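Side-chain contact in telethonin (PDB 1YA5), which caps titin at the sarcomeric Z-disk, mediating the antiparallel assembly of two titin molecules: residues C[69-74]-C[79-84]. The protein carries 4 engineered substitutions. Sequence-based numbering, arbitrary orientation.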
ATOM      1  N   MET C  69      10.030  -5.610  -3.300  1.00 48.14           N
ATOM      2  CA  MET C  69       8.725  -4.993  -3.265  1.00 42.68           C
ATOM      3  C   MET C  69       8.084  -5.129  -1.898  1.00 48.04           C
ATOM      4  O   MET C  69       8.374  -6.051  -1.103  1.00 44.08           O
ATOM      5  CB  MET C  69       7.813  -5.577  -4.327  1.00 46.07           C
ATOM      6  CG  MET C  69       7.908  -4.854  -5.617  1.00 45.30           C
ATOM      7  SD  MET C  69       6.721  -5.413  -6.799  1.00 48.77           S
ATOM      8  CE  MET C  69       5.705  -3.922  -6.877  1.00 41.57           C
ATOM      9  N   ARG C  70       7.183  -4.200  -1.648  1.00 43.92           N
ATOM     10  CA  ARG C  70       6.511  -4.120  -0.380  1.00 47.33           C
ATOM     11  C   ARG C  70       5.093  -3.684  -0.713  1.00 42.75           C
ATOM     12  O   ARG C  70       4.889  -2.740  -1.494  1.00 50.44           O
ATOM     13  CB  ARG C  70       7.243  -3.109   0.481  1.00 46.34           C
ATOM     14  CG  ARG C  70       6.759  -2.998   1.860  1.00 53.40           C
ATOM     15  CD  ARG C  70       7.677  -3.730   2.820  1.00 56.96           C
ATOM     16  NE  ARG C  70       8.954  -3.049   2.977  1.00 52.69           N
ATOM     17  CZ  ARG C  70       9.249  -2.231   3.976  1.00 57.77           C
ATOM     18  NH1 ARG C  70       8.348  -1.974   4.929  1.00 56.44           N
ATOM     19  NH2 ARG C  70      10.454  -1.666   4.019  1.00 50.01           N
ATOM     20  N   MET C  71       4.116  -4.411  -0.190  1.00 43.83           N
ATOM     21  CA  MET C  71       2.702  -4.077  -0.408  1.00 44.73           C
ATOM     22  C   MET C  71       1.778  -4.608   0.668  1.00 50.01           C
ATOM     23  O   MET C  71       2.122  -5.528   1.448  1.00 49.45           O
ATOM     24  CB  MET C  71       2.214  -4.551  -1.769  1.00 45.90           C
ATOM     25  CG  MET C  71       2.101  -6.038  -1.919  1.00 44.82           C
ATOM     26  SD  MET C  71       2.135  -6.645  -3.611  1.00 46.19           S
ATOM     27  CE  MET C  71       3.759  -6.120  -4.204  1.00 38.82           C
ATOM     28  N   GLY C  72       0.597  -4.011   0.711  1.00 48.16           N
ATOM     29  CA  GLY C  72      -0.414  -4.398   1.677  1.00 46.67           C
ATOM     30  C   GLY C  72      -1.492  -3.359   1.862  1.00 46.95           C
ATOM     31  O   GLY C  72      -1.649  -2.435   1.047  1.00 47.59           O
ATOM     32  N   ILE C  73      -2.253  -3.527   2.940  1.00 47.82           N
ATOM     33  CA  ILE C  73      -3.397  -2.676   3.233  1.00 45.83           C
ATOM     34  C   ILE C  73      -2.990  -1.715   4.320  1.00 44.17           C
ATOM     35  O   ILE C  73      -2.535  -2.121   5.389  1.00 47.77           O
ATOM     36  CB  ILE C  73      -4.631  -3.518   3.651  1.00 49.36           C
ATOM     37  CG1 ILE C  73      -5.054  -4.463   2.505  1.00 50.78           C
ATOM     38  CG2 ILE C  73      -5.812  -2.619   3.970  1.00 47.09           C
ATOM     39  CD1 ILE C  73      -5.686  -3.720   1.282  1.00 40.56           C
ATOM     40  N   LEU C  74      -3.114  -0.434   4.035  1.00 42.70           N
ATOM     41  CA  LEU C  74      -2.711   0.560   4.989  1.00 50.12           C
ATOM     42  C   LEU C  74      -3.497   0.324   6.261  1.00 54.35           C
ATOM     43  O   LEU C  74      -4.725   0.338   6.238  1.00 51.55           O
ATOM     44  CB  LEU C  74      -2.996   1.966   4.460  1.00 48.71           C
ATOM     45  CG  LEU C  74      -2.496   3.022   5.446  1.00 52.26           C
ATOM     46  CD1 LEU C  74      -0.974   2.940   5.624  1.00 50.89           C
ATOM     47  CD2 LEU C  74      -2.908   4.413   5.016  1.00 50.48           C
ATOM     48  N   GLN C  79       3.467  -6.938   3.107  1.00 50.48           N
ATOM     49  CA  GLN C  79       4.192  -8.129   2.711  1.00 46.06           C
ATOM     50  C   GLN C  79       5.319  -7.739   1.797  1.00 47.87           C
ATOM     51  O   GLN C  79       5.152  -6.843   0.955  1.00 39.76           O
ATOM     52  CB  GLN C  79       3.293  -9.194   2.080  1.00 44.58           C
ATOM     53  CG  GLN C  79       4.080 -10.312   1.402  1.00 49.69           C
ATOM     54  CD  GLN C  79       3.407 -11.662   1.486  1.00 51.49           C
ATOM     55  OE1 GLN C  79       2.404 -11.817   2.170  1.00 54.08           O
ATOM     56  NE2 GLN C  79       3.952 -12.644   0.784  1.00 46.81           N
ATOM     57  N   GLU C  80       6.453  -8.424   1.976  1.00 39.60           N
ATOM     58  CA  GLU C  80       7.664  -8.130   1.242  1.00 39.01           C
ATOM     59  C   GLU C  80       8.072  -9.258   0.294  1.00 41.50           C
ATOM     60  O   GLU C  80       8.092 -10.434   0.666  1.00 47.79           O
ATOM     61  CB  GLU C  80       8.783  -7.812   2.220  1.00 43.40           C
ATOM     62  CG  GLU C  80      10.073  -7.339   1.578  1.00 47.72           C
ATOM     63  CD  GLU C  80      11.064  -6.800   2.601  1.00 56.58           C
ATOM     64  OE1 GLU C  80      11.144  -5.549   2.711  1.00 55.17           O
ATOM     65  OE2 GLU C  80      11.760  -7.610   3.284  1.00 44.92           O
ATOM     66  N   TYR C  81       8.417  -8.891  -0.933  1.00 41.94           N
ATOM     67  CA  TYR C  81       8.802  -9.857  -1.947  1.00 41.62           C
ATOM     68  C   TYR C  81      10.198  -9.571  -2.482  1.00 43.86           C
ATOM     69  O   TYR C  81      10.591  -8.423  -2.615  1.00 44.88           O
ATOM     70  CB  TYR C  81       7.807  -9.818  -3.100  1.00 42.81           C
ATOM     71  CG  TYR C  81       6.376 -10.116  -2.701  1.00 46.47           C
ATOM     72  CD1 TYR C  81       5.553  -9.124  -2.179  1.00 45.77           C
ATOM     73  CD2 TYR C  81       5.839 -11.379  -2.881  1.00 41.53           C
ATOM     74  CE1 TYR C  81       4.241  -9.394  -1.838  1.00 45.63           C
ATOM     75  CE2 TYR C  81       4.544 -11.653  -2.546  1.00 43.12           C
ATOM     76  CZ  TYR C  81       3.743 -10.671  -2.022  1.00 44.08           C
ATOM     77  OH  TYR C  81       2.442 -10.980  -1.669  1.00 43.77           O
ATOM     78  N   GLN C  82      10.947 -10.619  -2.799  1.00 46.85           N
ATOM     79  CA  GLN C  82      12.235 -10.450  -3.447  1.00 46.27           C
ATOM     80  C   GLN C  82      12.149 -10.719  -4.942  1.00 46.23           C
ATOM     81  O   GLN C  82      11.872 -11.832  -5.324  1.00 48.35           O
ATOM     82  CB  GLN C  82      13.230 -11.409  -2.837  1.00 44.62           C
ATOM     83  CG  GLN C  82      14.581 -11.375  -3.539  1.00 56.99           C
ATOM     84  CD  GLN C  82      15.282 -10.059  -3.312  1.00 56.80           C
ATOM     85  OE1 GLN C  82      15.382  -9.595  -2.168  1.00 60.69           O
ATOM     86  NE2 GLN C  82      15.750  -9.428  -4.396  1.00 56.71           N
ATOM     87  N   LEU C  83      12.404  -9.718  -5.781  1.00 44.43           N
ATOM     88  CA  LEU C  83      12.220  -9.860  -7.225  1.00 41.58           C
ATOM     89  C   LEU C  83      13.469 -10.335  -7.932  1.00 44.44           C
ATOM     90  O   LEU C  83      14.571 -10.074  -7.472  1.00 44.90           O
ATOM     91  CB  LEU C  83      11.814  -8.537  -7.853  1.00 45.00           C
ATOM     92  CG  LEU C  83      10.623  -7.791  -7.274  1.00 44.62           C
ATOM     93  CD1 LEU C  83       9.984  -6.896  -8.355  1.00 42.85           C
ATOM     94  CD2 LEU C  83       9.659  -8.844  -6.782  1.00 50.56           C
ATOM     95  N   PRO C  84      13.303 -11.042  -9.065  1.00 47.68           N
ATOM     96  CA  PRO C  84      12.035 -11.606  -9.568  1.00 44.09           C
ATOM     97  C   PRO C  84      11.511 -12.718  -8.684  1.00 43.75           C
ATOM     98  O   PRO C  84      12.295 -13.500  -8.164  1.00 41.60           O
ATOM     99  CB  PRO C  84      12.440 -12.192 -10.916  1.00 41.71           C
ATOM    100  CG  PRO C  84      13.909 -12.471 -10.769  1.00 43.74           C
ATOM    101  CD  PRO C  84      14.417 -11.304  -9.996  1.00 43.88           C
TER
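Met71 and Tyr81 meet on the packed face of an antiparallel beta hairpin, strands 68-73 and 78-82, the last two strands of the antiparallel sheet in this N-terminal part of telethonin, which illustrates how a two-stranded unit can be closely packed on one face and looser on the other. On the packed face the Met71 side chain runs at about a right angle to that of Tyr81, making a Met-aromatic contact: SD lies 4.9 Å from the ring centroid, 53° off the ring normal, so the sulfur approaches obliquely. Its first torsion (chi1 70°) sets CG between the backbone N and the carbonyl carbon, and from there CG itself reaches Tyr81 CE1 while the bend at chi3 brings CE to 4.0 Å from Tyr81 CD1. Farther along, Met69 passes SD to within 3.9 Å of Leu83 CD1, while its side chain also packs on Val61 of the neighbouring strand 49-62. A chain of another protein packs against Met71, Tyr81 and Leu83, and the Tyr81 hydroxyl makes a weak hydrogen bond to its backbone; this placement fits telethonin's role in joining titin molecules. Gln79 points to the packed face too, but it is exposed and the end of its side chain leads away. Between the faces, Met69 pairs with Tyr81 and Met71 with Gln79, each pair held by two backbone hydrogen bonds. The intervening non-hydrogen-bonded pair, Arg70 and Glu80, sends its side chains to the opposite, more open face. Arg70 also touches Gln62, whereas Glu80 is exposed. The guanidinium and carboxylate planes stand 82° apart, and the salt bridge runs from Arg70 NE to Glu80 OE1 at 3.3 Å.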